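Local coordinates for regulatory protein YycH-like domain-containing protein (Eubacterium rectale, PDB 5COZ) that is of unknown function but probably belongs to the YycH-like regulatory proteins, is probably made as a lipoprotein, and binds a sodium ion, at residues 16-26 against 275-284; 168-179 against 246-256. All coordinates share one frame; numbering follows the deposited sequence. Where two conformers were deposited one is given.

Interaction 1: 16-26 against 275-284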
loop_
_atom_site.group_PDB
_atom_site.type_symbol
_atom_site.label_atom_id
_atom_site.label_comp_id
_atom_site.label_asym_id
_atom_site.label_seq_id
_atom_site.Cartn_x
_atom_site.Cartn_y
_atom_site.Cartn_z
ATOM N N TYR A 16 -16.712 -11.175 -21.065
ATOM C CA TYR A 16 -16.973 -11.116 -19.608
ATOM C C TYR A 16 -17.258 -12.500 -18.978
ATOM O O TYR A 16 -16.677 -12.816 -17.937
ATOM C CB TYR A 16 -18.086 -10.104 -19.269
ATOM C CG TYR A 16 -18.529 -10.109 -17.816
ATOM C CD1 TYR A 16 -17.626 -9.849 -16.787
ATOM C CD2 TYR A 16 -19.858 -10.326 -17.477
ATOM C CE1 TYR A 16 -18.031 -9.850 -15.450
ATOM C CE2 TYR A 16 -20.277 -10.326 -16.149
ATOM C CZ TYR A 16 -19.360 -10.092 -15.137
ATOM O OH TYR A 16 -19.790 -10.083 -13.831
ATOM N N GLU A 17 -18.102 -13.332 -19.599
ATOM C CA GLU A 17 -18.376 -14.658 -19.042
ATOM C C GLU A 17 -17.128 -15.541 -19.028
ATOM O O GLU A 17 -16.944 -16.298 -18.078
ATOM C CB GLU A 17 -19.509 -15.345 -19.822
ATOM C CG GLU A 17 -20.891 -14.817 -19.456
ATOM C CD GLU A 17 -21.326 -14.941 -18.003
ATOM O OE1 GLU A 17 -21.056 -15.992 -17.372
ATOM O OE2 GLU A 17 -21.961 -13.985 -17.502
ATOM N N ASN A 18 -16.253 -15.424 -20.043
ATOM C CA ASN A 18 -14.987 -16.166 -20.091
ATOM C C ASN A 18 -14.049 -15.676 -18.985
ATOM O O ASN A 18 -13.329 -16.476 -18.361
ATOM C CB ASN A 18 -14.312 -16.022 -21.459
ATOM C CG ASN A 18 -14.906 -16.918 -22.513
ATOM O OD1 ASN A 18 -15.612 -17.890 -22.223
ATOM N ND2 ASN A 18 -14.646 -16.594 -23.765
ATOM N N VAL A 19 -14.075 -14.359 -18.738
ATOM C CA VAL A 19 -13.259 -13.770 -17.676
ATOM C C VAL A 19 -13.733 -14.330 -16.324
ATOM O O VAL A 19 -12.902 -14.740 -15.499
ATOM C CB VAL A 19 -13.289 -12.216 -17.728
ATOM C CG1 VAL A 19 -12.840 -11.595 -16.405
ATOM C CG2 VAL A 19 -12.438 -11.689 -18.888
ATOM N N LEU A 20 -15.064 -14.374 -16.092
ATOM C CA LEU A 20 -15.560 -14.960 -14.839
ATOM C C LEU A 20 -15.084 -16.382 -14.662
ATOM O O LEU A 20 -14.633 -16.740 -13.573
ATOM C CB LEU A 20 -17.092 -14.929 -14.741
ATOM C CG LEU A 20 -17.725 -13.581 -14.461
ATOM C CD1 LEU A 20 -19.243 -13.696 -14.470
ATOM C CD2 LEU A 20 -17.252 -13.035 -13.120
ATOM N N ASN A 21 -15.162 -17.203 -15.728
ATOM C CA ASN A 21 -14.732 -18.594 -15.658
ATOM C C ASN A 21 -13.235 -18.694 -15.340
ATOM O O ASN A 21 -12.837 -19.554 -14.543
ATOM C CB ASN A 21 -15.058 -19.325 -16.952
ATOM C CG ASN A 21 -14.779 -20.801 -16.880
ATOM O OD1 ASN A 21 -15.340 -21.526 -16.051
ATOM N ND2 ASN A 21 -13.856 -21.260 -17.702
ATOM N N SER A 22 -12.413 -17.782 -15.906
ATOM C CA SER A 22 -10.967 -17.765 -15.669
ATOM C C SER A 22 -10.662 -17.455 -14.188
ATOM O O SER A 22 -9.634 -17.883 -13.685
ATOM C CB SER A 22 -10.273 -16.743 -16.569
ATOM O OG SER A 22 -10.384 -15.404 -16.094
ATOM N N LEU A 23 -11.612 -16.803 -13.489
ATOM C CA LEU A 23 -11.429 -16.478 -12.079
ATOM C C LEU A 23 -11.984 -17.554 -11.154
ATOM O O LEU A 23 -11.982 -17.368 -9.931
ATOM C CB LEU A 23 -12.069 -15.121 -11.738
ATOM C CG LEU A 23 -11.409 -13.929 -12.414
ATOM C CD1 LEU A 23 -12.215 -12.681 -12.151
ATOM C CD2 LEU A 23 -9.959 -13.734 -11.971
ATOM N N ASP A 24 -12.403 -18.699 -11.725
ATOM C CA ASP A 24 -12.986 -19.776 -10.936
ATOM C C ASP A 24 -12.049 -20.977 -10.828
ATOM O O ASP A 24 -12.499 -22.114 -10.666
ATOM C CB ASP A 24 -14.326 -20.172 -11.576
ATOM C CG ASP A 24 -15.302 -20.893 -10.660
ATOM O OD1 ASP A 24 -15.079 -20.893 -9.415
ATOM O OD2 ASP A 24 -16.253 -21.506 -11.181
ATOM N N GLU A 25 -10.743 -20.736 -10.907
ATOM C CA GLU A 25 -9.746 -21.811 -10.830
ATOM C C GLU A 25 -9.775 -22.519 -9.462
ATOM O O GLU A 25 -9.828 -21.860 -8.410
ATOM C CB GLU A 25 -8.341 -21.238 -11.064
ATOM C CG GLU A 25 -8.087 -20.845 -12.513
ATOM C CD GLU A 25 -7.933 -22.001 -13.486
ATOM O OE1 GLU A 25 -7.819 -23.164 -13.038
ATOM O OE2 GLU A 25 -7.887 -21.735 -14.707
ATOM N N GLU A 26 -9.722 -23.854 -9.474
ATOM C CA GLU A 26 -9.734 -24.642 -8.235
ATOM C C GLU A 26 -8.436 -24.429 -7.440
ATOM O O GLU A 26 -8.449 -24.571 -6.223
ATOM C CB GLU A 26 -9.984 -26.146 -8.508
ATOM C CG GLU A 26 -8.883 -26.873 -9.257
ATOM C CD GLU A 26 -9.081 -28.369 -9.423
ATOM O OE1 GLU A 26 -10.148 -28.779 -9.935
ATOM O OE2 GLU A 26 -8.149 -29.129 -9.074
ATOM N N HIS A 275 -13.717 -18.106 -4.516
ATOM C CA HIS A 275 -12.910 -17.793 -5.688
ATOM C C HIS A 275 -13.244 -16.367 -6.094
ATOM O O HIS A 275 -14.372 -15.907 -5.870
ATOM C CB HIS A 275 -13.221 -18.750 -6.847
ATOM C CG HIS A 275 -12.870 -20.185 -6.579
ATOM N ND1 HIS A 275 -13.200 -21.170 -7.491
ATOM C CD2 HIS A 275 -12.223 -20.756 -5.536
ATOM C CE1 HIS A 275 -12.776 -22.314 -6.969
ATOM N NE2 HIS A 275 -12.148 -22.123 -5.817
ATOM N N PRO A 276 -12.330 -15.666 -6.766
ATOM C CA PRO A 276 -12.622 -14.259 -7.095
ATOM C C PRO A 276 -13.705 -14.111 -8.166
ATOM O O PRO A 276 -14.273 -13.018 -8.302
ATOM C CB PRO A 276 -11.266 -13.688 -7.525
ATOM C CG PRO A 276 -10.443 -14.910 -7.960
ATOM C CD PRO A 276 -10.921 -16.033 -7.060
ATOM N N SER A 277 -14.052 -15.202 -8.888
ATOM C CA SER A 277 -15.174 -15.145 -9.831
ATOM C C SER A 277 -16.458 -14.717 -9.112
ATOM O O SER A 277 -17.232 -13.922 -9.653
ATOM C CB SER A 277 -15.393 -16.502 -10.489
ATOM O OG SER A 277 -15.423 -17.525 -9.504
ATOM N N SER A 278 -16.686 -15.277 -7.907
ATOM C CA SER A 278 -17.885 -15.013 -7.104
ATOM C C SER A 278 -17.924 -13.549 -6.695
ATOM O O SER A 278 -18.968 -12.916 -6.772
ATOM C CB SER A 278 -17.907 -15.904 -5.866
ATOM O OG SER A 278 -17.875 -17.275 -6.236
ATOM N N ILE A 279 -16.764 -12.992 -6.349
ATOM C CA ILE A 279 -16.646 -11.590 -5.963
ATOM C C ILE A 279 -16.862 -10.686 -7.163
ATOM O O ILE A 279 -17.631 -9.718 -7.052
ATOM C CB ILE A 279 -15.275 -11.347 -5.314
ATOM C CG1 ILE A 279 -15.080 -12.261 -4.091
ATOM C CG2 ILE A 279 -15.064 -9.848 -4.981
ATOM C CD1 ILE A 279 -16.125 -12.102 -2.971
ATOM N N LEU A 280 -16.205 -10.985 -8.314
ATOM C CA LEU A 280 -16.366 -10.106 -9.452
ATOM C C LEU A 280 -17.819 -10.071 -9.940
ATOM O O LEU A 280 -18.311 -8.981 -10.226
ATOM C CB LEU A 280 -15.422 -10.492 -10.600
ATOM C CG LEU A 280 -15.555 -9.586 -11.859
ATOM C CD1 LEU A 280 -15.252 -8.095 -11.518
ATOM C CD2 LEU A 280 -14.636 -10.078 -12.960
ATOM N N SER A 281 -18.504 -11.228 -10.038
ATOM C CA SER A 281 -19.882 -11.191 -10.517
ATOM C C SER A 281 -20.783 -10.387 -9.551
ATOM O O SER A 281 -21.624 -9.608 -10.011
ATOM C CB SER A 281 -20.411 -12.603 -10.727
ATOM O OG SER A 281 -20.451 -13.275 -9.484
ATOM N N LYS A 282 -20.578 -10.520 -8.241
ATOM C CA LYS A 282 -21.368 -9.791 -7.262
ATOM C C LYS A 282 -21.044 -8.281 -7.345
ATOM O O LYS A 282 -21.948 -7.436 -7.285
ATOM C CB LYS A 282 -21.042 -10.372 -5.872
ATOM C CG LYS A 282 -21.963 -10.008 -4.777
ATOM C CD LYS A 282 -21.792 -11.053 -3.701
ATOM C CE LYS A 282 -22.685 -10.715 -2.589
ATOM N NZ LYS A 282 -22.478 -11.691 -1.517
ATOM N N GLU A 283 -19.762 -7.951 -7.525
ATOM C CA GLU A 283 -19.351 -6.546 -7.605
ATOM C C GLU A 283 -19.869 -5.898 -8.901
ATOM O O GLU A 283 -20.341 -4.762 -8.857
ATOM C CB GLU A 283 -17.836 -6.455 -7.509
ATOM C CG GLU A 283 -17.310 -5.032 -7.661
ATOM C CD GLU A 283 -17.564 -4.068 -6.519
ATOM O OE1 GLU A 283 -18.231 -4.431 -5.522
ATOM O OE2 GLU A 283 -17.099 -2.912 -6.646
ATOM N N VAL A 284 -19.861 -6.633 -10.021
ATOM C CA VAL A 284 -20.430 -6.092 -11.261
ATOM C C VAL A 284 -21.932 -5.842 -11.066
ATOM O O VAL A 284 -22.439 -4.821 -11.541
ATOM C CB VAL A 284 -20.129 -7.026 -12.442
ATOM C CG1 VAL A 284 -21.096 -6.817 -13.613
ATOM C CG2 VAL A 284 -18.682 -6.879 -12.882
HETATM O O HOH W 1 -22.361 -10.123 -12.894
HETATM O O HOH W 2 -10.862 -24.445 -4.941
#
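A His-carboxylate hydrogen bond, H275 to D24, closes one end of a two-helix packing in which helix 16-22 runs roughly antiparallel to helix 276-284, their axes 8.7 Å apart and inclined at 144°. H275 ND1 donates to D24 OD1 over 2.7 Å, nearly in the plane of the imidazole but on the anti side of the carboxylate, whose plane is turned 66° from the ring. E25 O lies over one face of the imidazole, offset toward its rim, and a water that donates to E26 O also meets NE2 at the ring edge, so both ring nitrogens have partners. Where the first helix ends, S277 N donates to L23 O (3.2 Å) from well above the carbonyl plane. Between the two polar ends the contact is apolar. L280 CG stands anti to its own N (chi1 180°), sending CD2 against L23 CD1 at 3.6 Å and L20 CD2 at 4.0 Å. At the far end the Y16 hydroxyl sits over the branch of V284, OH to CB 3.4 Å, while a water in the ring plane bridges OH to S281 O. I45 and I49 of strand 43-50 pack on L280 and L23. The contact thus has an apolar middle built round L280, with polar ends; D24 at ND1 and the water at NE2 probably restrict the rotation of the imidazole.

Interaction 2: 168-179 against 246-256; sequences AEELAVKTAKEL and IAMDEKGISFL
M248, a selenomethionine, reaches from strand 246-249 to A168, L171 and A172 on helix 168-178. Its CB points toward the helix, and CG lies between the backbone N and carbonyl carbon (chi1 57°), carrying the chain onward to the selenium. SE rests 3.6 Å from A168 CB and 3.9 Å from L171 CD2; the L171 and M248 side chains run past each other in opposite directions. A bend at chi3 (70°) then turns the terminal methyl along the helix, where CE meets A168 O at 3.5 Å and A172 CB at 4.2 Å. L171 CD2 also touches I253 CD1, at 3.7 Å, joining the two strands of the hairpin through one leucine. Cut back to an alanine, L171 would lose the branch lying against SE and I253 CD1, and the gap on the helix side would probably let the selenomethionine tip turn. Further along, I246 CD1 abuts A172 O, and L256 CD2 meets T175 CG2 (3.9 Å) and L179 CD1 tip to tip. The hydroxyl of T175 turns back to donate to L171 O, while CG2, anti to the backbone N, points to L256. L83 and A86 of helix 73-87 also pack on L256. Beyond a type I turn at D249-G252, S254 and F255 form a classic beta bulge opposite A247; the whole is a helix packed on an antiparallel sheet, as in alpha+beta folds.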
loop_
_atom_site.group_PDB
_atom_site.type_symbol
_atom_site.label_atom_id
_atom_site.label_comp_id
_atom_site.label_asym_id
_atom_site.label_seq_id
_atom_site.Cartn_x
_atom_site.Cartn_y
_atom_site.Cartn_z
ATOM N N ALA A 168 17.790 -2.077 -8.297
ATOM C CA ALA A 168 17.089 -1.285 -7.300
ATOM C C ALA A 168 16.145 -2.179 -6.464
ATOM O O ALA A 168 16.136 -2.067 -5.239
ATOM C CB ALA A 168 16.305 -0.171 -7.997
ATOM N N GLU A 169 15.464 -3.121 -7.133
ATOM C CA GLU A 169 14.576 -4.064 -6.440
ATOM C C GLU A 169 15.363 -4.968 -5.502
ATOM O O GLU A 169 14.916 -5.230 -4.385
ATOM C CB GLU A 169 13.770 -4.894 -7.433
ATOM C CG GLU A 169 12.731 -5.717 -6.689
ATOM C CD GLU A 169 11.759 -6.516 -7.521
ATOM O OE1 GLU A 169 11.719 -6.324 -8.757
ATOM O OE2 GLU A 169 10.998 -7.304 -6.919
ATOM N N GLU A 170 16.557 -5.396 -5.920
ATOM C CA GLU A 170 17.398 -6.225 -5.055
ATOM C C GLU A 170 17.781 -5.465 -3.781
ATOM O O GLU A 170 17.762 -6.048 -2.690
ATOM C CB GLU A 170 18.645 -6.690 -5.814
ATOM C CG GLU A 170 18.322 -7.776 -6.829
ATOM C CD GLU A 170 19.394 -8.174 -7.830
ATOM O OE1 GLU A 170 20.430 -7.478 -7.920
ATOM O OE2 GLU A 170 19.174 -9.168 -8.559
ATOM N N LEU A 171 18.068 -4.146 -3.887
ATOM C CA LEU A 171 18.384 -3.352 -2.708
ATOM C C LEU A 171 17.140 -3.168 -1.812
ATOM O O LEU A 171 17.249 -3.222 -0.585
ATOM C CB LEU A 171 18.963 -1.993 -3.129
ATOM C CG LEU A 171 19.349 -1.026 -2.008
ATOM C CD1 LEU A 171 20.307 -1.667 -0.976
ATOM C CD2 LEU A 171 19.910 0.257 -2.596
ATOM N N ALA A 172 15.959 -2.973 -2.424
ATOM C CA ALA A 172 14.725 -2.824 -1.621
ATOM C C ALA A 172 14.420 -4.133 -0.845
ATOM O O ALA A 172 14.111 -4.079 0.343
ATOM C CB ALA A 172 13.565 -2.452 -2.524
ATOM N N VAL A 173 14.618 -5.306 -1.507
ATOM C CA VAL A 173 14.360 -6.627 -0.906
ATOM C C VAL A 173 15.360 -6.868 0.243
ATOM O O VAL A 173 14.970 -7.309 1.328
ATOM C CB VAL A 173 14.424 -7.715 -2.019
ATOM C CG1 VAL A 173 14.553 -9.123 -1.418
ATOM C CG2 VAL A 173 13.197 -7.629 -2.933
ATOM N N LYS A 174 16.633 -6.520 0.012
ATOM C CA LYS A 174 17.690 -6.655 1.020
ATOM C C LYS A 174 17.380 -5.757 2.232
ATOM O O LYS A 174 17.535 -6.195 3.371
ATOM C CB LYS A 174 19.055 -6.309 0.395
ATOM C CG LYS A 174 20.243 -6.341 1.351
ATOM C CD LYS A 174 21.450 -5.693 0.659
ATOM C CE LYS A 174 22.646 -5.508 1.564
ATOM N NZ LYS A 174 23.409 -6.770 1.732
ATOM N N THR A 175 16.847 -4.542 1.988
ATOM C CA THR A 175 16.522 -3.613 3.083
ATOM C C THR A 175 15.344 -4.133 3.921
ATOM O O THR A 175 15.392 -4.069 5.146
ATOM C CB THR A 175 16.238 -2.213 2.523
ATOM O OG1 THR A 175 17.379 -1.804 1.757
ATOM C CG2 THR A 175 15.982 -1.183 3.620
ATOM N N ALA A 176 14.281 -4.638 3.261
ATOM C CA ALA A 176 13.151 -5.179 4.022
ATOM C C ALA A 176 13.615 -6.369 4.875
ATOM O O ALA A 176 13.167 -6.525 6.004
ATOM C CB ALA A 176 12.026 -5.598 3.076
ATOM N N LYS A 177 14.548 -7.199 4.339
ATOM C CA LYS A 177 15.084 -8.347 5.077
ATOM C C LYS A 177 15.871 -7.860 6.295
ATOM O O LYS A 177 15.670 -8.386 7.391
ATOM C CB LYS A 177 15.960 -9.205 4.163
ATOM C CG LYS A 177 16.465 -10.494 4.806
ATOM C CD LYS A 177 17.344 -11.251 3.818
ATOM C CE LYS A 177 18.089 -12.407 4.445
ATOM N NZ LYS A 177 17.187 -13.550 4.745
ATOM N N GLU A 178 16.740 -6.845 6.118
ATOM C CA GLU A 178 17.499 -6.237 7.233
ATOM C C GLU A 178 16.581 -5.700 8.307
ATOM O O GLU A 178 16.892 -5.784 9.494
ATOM C CB GLU A 178 18.337 -5.048 6.748
ATOM C CG GLU A 178 19.482 -5.344 5.809
ATOM C CD GLU A 178 20.166 -4.118 5.221
ATOM O OE1 GLU A 178 19.574 -3.010 5.228
ATOM O OE2 GLU A 178 21.310 -4.273 4.743
ATOM N N LEU A 179 15.430 -5.127 7.890
ATOM C CA LEU A 179 14.482 -4.550 8.838
ATOM C C LEU A 179 13.633 -5.612 9.532
ATOM O O LEU A 179 12.842 -5.289 10.426
ATOM C CB LEU A 179 13.556 -3.562 8.086
ATOM C CG LEU A 179 14.166 -2.228 7.676
ATOM C CD1 LEU A 179 13.217 -1.486 6.729
ATOM C CD2 LEU A 179 14.516 -1.357 8.901
ATOM N N ILE A 246 10.043 2.401 0.096
ATOM C CA ILE A 246 11.504 2.488 0.045
ATOM C C ILE A 246 11.869 3.191 -1.229
ATOM O O ILE A 246 11.597 2.683 -2.323
ATOM C CB ILE A 246 12.155 1.090 0.115
ATOM C CG1 ILE A 246 11.547 0.232 1.280
ATOM C CG2 ILE A 246 13.698 1.250 0.238
ATOM C CD1 ILE A 246 12.286 -1.172 1.541
ATOM N N ALA A 247 12.465 4.371 -1.101
ATOM C CA ALA A 247 12.881 5.124 -2.291
ATOM C C ALA A 247 14.378 5.203 -2.363
ATOM O O ALA A 247 15.043 5.196 -1.315
ATOM C CB ALA A 247 12.301 6.522 -2.266
HETATM N N MSE A 248 14.915 5.317 -3.585
HETATM C CA MSE A 248 16.360 5.463 -3.744
HETATM C C MSE A 248 16.699 6.324 -4.941
HETATM O O MSE A 248 15.979 6.329 -5.943
HETATM C CB MSE A 248 17.047 4.107 -3.866
HETATM C CG MSE A 248 16.519 3.283 -5.009
HETATM SE SE MSE A 248 16.971 1.421 -4.847
HETATM C CE MSE A 248 15.895 0.887 -3.406
ATOM N N ASP A 249 17.771 7.080 -4.813
ATOM C CA ASP A 249 18.271 7.949 -5.862
ATOM C C ASP A 249 19.729 7.535 -6.094
ATOM O O ASP A 249 20.164 6.500 -5.576
ATOM C CB ASP A 249 18.086 9.428 -5.487
ATOM C CG ASP A 249 18.695 9.846 -4.159
ATOM O OD1 ASP A 249 19.703 9.212 -3.729
ATOM O OD2 ASP A 249 18.206 10.835 -3.572
ATOM N N GLU A 250 20.502 8.333 -6.852
ATOM C CA GLU A 250 21.890 7.979 -7.161
ATOM C C GLU A 250 22.788 7.898 -5.907
ATOM O O GLU A 250 23.878 7.311 -5.982
ATOM C CB GLU A 250 22.462 8.978 -8.183
ATOM C CG GLU A 250 22.602 10.393 -7.639
ATOM C CD GLU A 250 23.264 11.393 -8.569
ATOM O OE1 GLU A 250 23.364 11.119 -9.787
ATOM O OE2 GLU A 250 23.644 12.479 -8.077
ATOM N N LYS A 251 22.342 8.480 -4.788
ATOM C CA LYS A 251 23.097 8.465 -3.521
ATOM C C LYS A 251 22.733 7.252 -2.648
ATOM O O LYS A 251 23.384 7.022 -1.623
ATOM C CB LYS A 251 22.885 9.776 -2.759
ATOM C CG LYS A 251 23.567 10.968 -3.445
ATOM C CD LYS A 251 23.345 12.264 -2.686
ATOM C CE LYS A 251 23.093 13.432 -3.599
ATOM N NZ LYS A 251 22.828 14.678 -2.831
ATOM N N GLY A 252 21.743 6.458 -3.074
ATOM C CA GLY A 252 21.293 5.290 -2.322
ATOM C C GLY A 252 19.887 5.507 -1.789
ATOM O O GLY A 252 19.154 6.363 -2.309
ATOM N N ILE A 253 19.485 4.755 -0.743
ATOM C CA ILE A 253 18.166 4.894 -0.140
ATOM C C ILE A 253 17.987 6.342 0.318
ATOM O O ILE A 253 18.875 6.884 0.975
ATOM C CB ILE A 253 17.975 3.888 1.036
ATOM C CG1 ILE A 253 18.275 2.416 0.608
ATOM C CG2 ILE A 253 16.597 4.029 1.727
ATOM C CD1 ILE A 253 17.354 1.808 -0.411
ATOM N N SER A 254 16.861 6.957 -0.021
ATOM C CA SER A 254 16.609 8.346 0.338
ATOM C C SER A 254 15.343 8.538 1.171
ATOM O O SER A 254 15.121 9.629 1.682
ATOM C CB SER A 254 16.482 9.157 -0.954
ATOM O OG SER A 254 15.369 8.653 -1.685
ATOM N N PHE A 255 14.496 7.507 1.292
ATOM C CA PHE A 255 13.224 7.614 1.996
ATOM C C PHE A 255 12.766 6.229 2.371
ATOM O O PHE A 255 12.777 5.334 1.525
ATOM C CB PHE A 255 12.197 8.301 1.059
ATOM C CG PHE A 255 10.847 8.591 1.660
ATOM C CD1 PHE A 255 9.851 7.621 1.667
ATOM C CD2 PHE A 255 10.547 9.854 2.149
ATOM C CE1 PHE A 255 8.585 7.901 2.194
ATOM C CE2 PHE A 255 9.272 10.136 2.658
ATOM C CZ PHE A 255 8.301 9.165 2.652
ATOM N N LEU A 256 12.403 6.025 3.652
ATOM C CA LEU A 256 12.002 4.727 4.130
ATOM C C LEU A 256 10.888 4.956 5.122
ATOM O O LEU A 256 11.125 5.553 6.177
ATOM C CB LEU A 256 13.229 4.028 4.766
ATOM C CG LEU A 256 13.177 2.539 5.023
ATOM C CD1 LEU A 256 12.799 1.805 3.837
ATOM C CD2 LEU A 256 14.557 2.031 5.405
#

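In the fold
From the N terminus, helix 16-22 comes first, and interaction 1 joins it to helix 276-288 after 248 intervening residues. Interaction 2 falls wholly within that span: helix 165-178 meets the hairpin of strands 244-249 and 252-258 after a much shorter excursion of 66 residues, so the two closures nest and do not cross. The first gathers helices against the mixed sheet that contains strands 34-40, 43-50 and 314-330; the second lays a helix on the antiparallel sheet. Strand 262-272 carries the chain from the second sheet back to the first. The contacts lie on opposite sides of the chain's centre, their own centres about 37 Å apart.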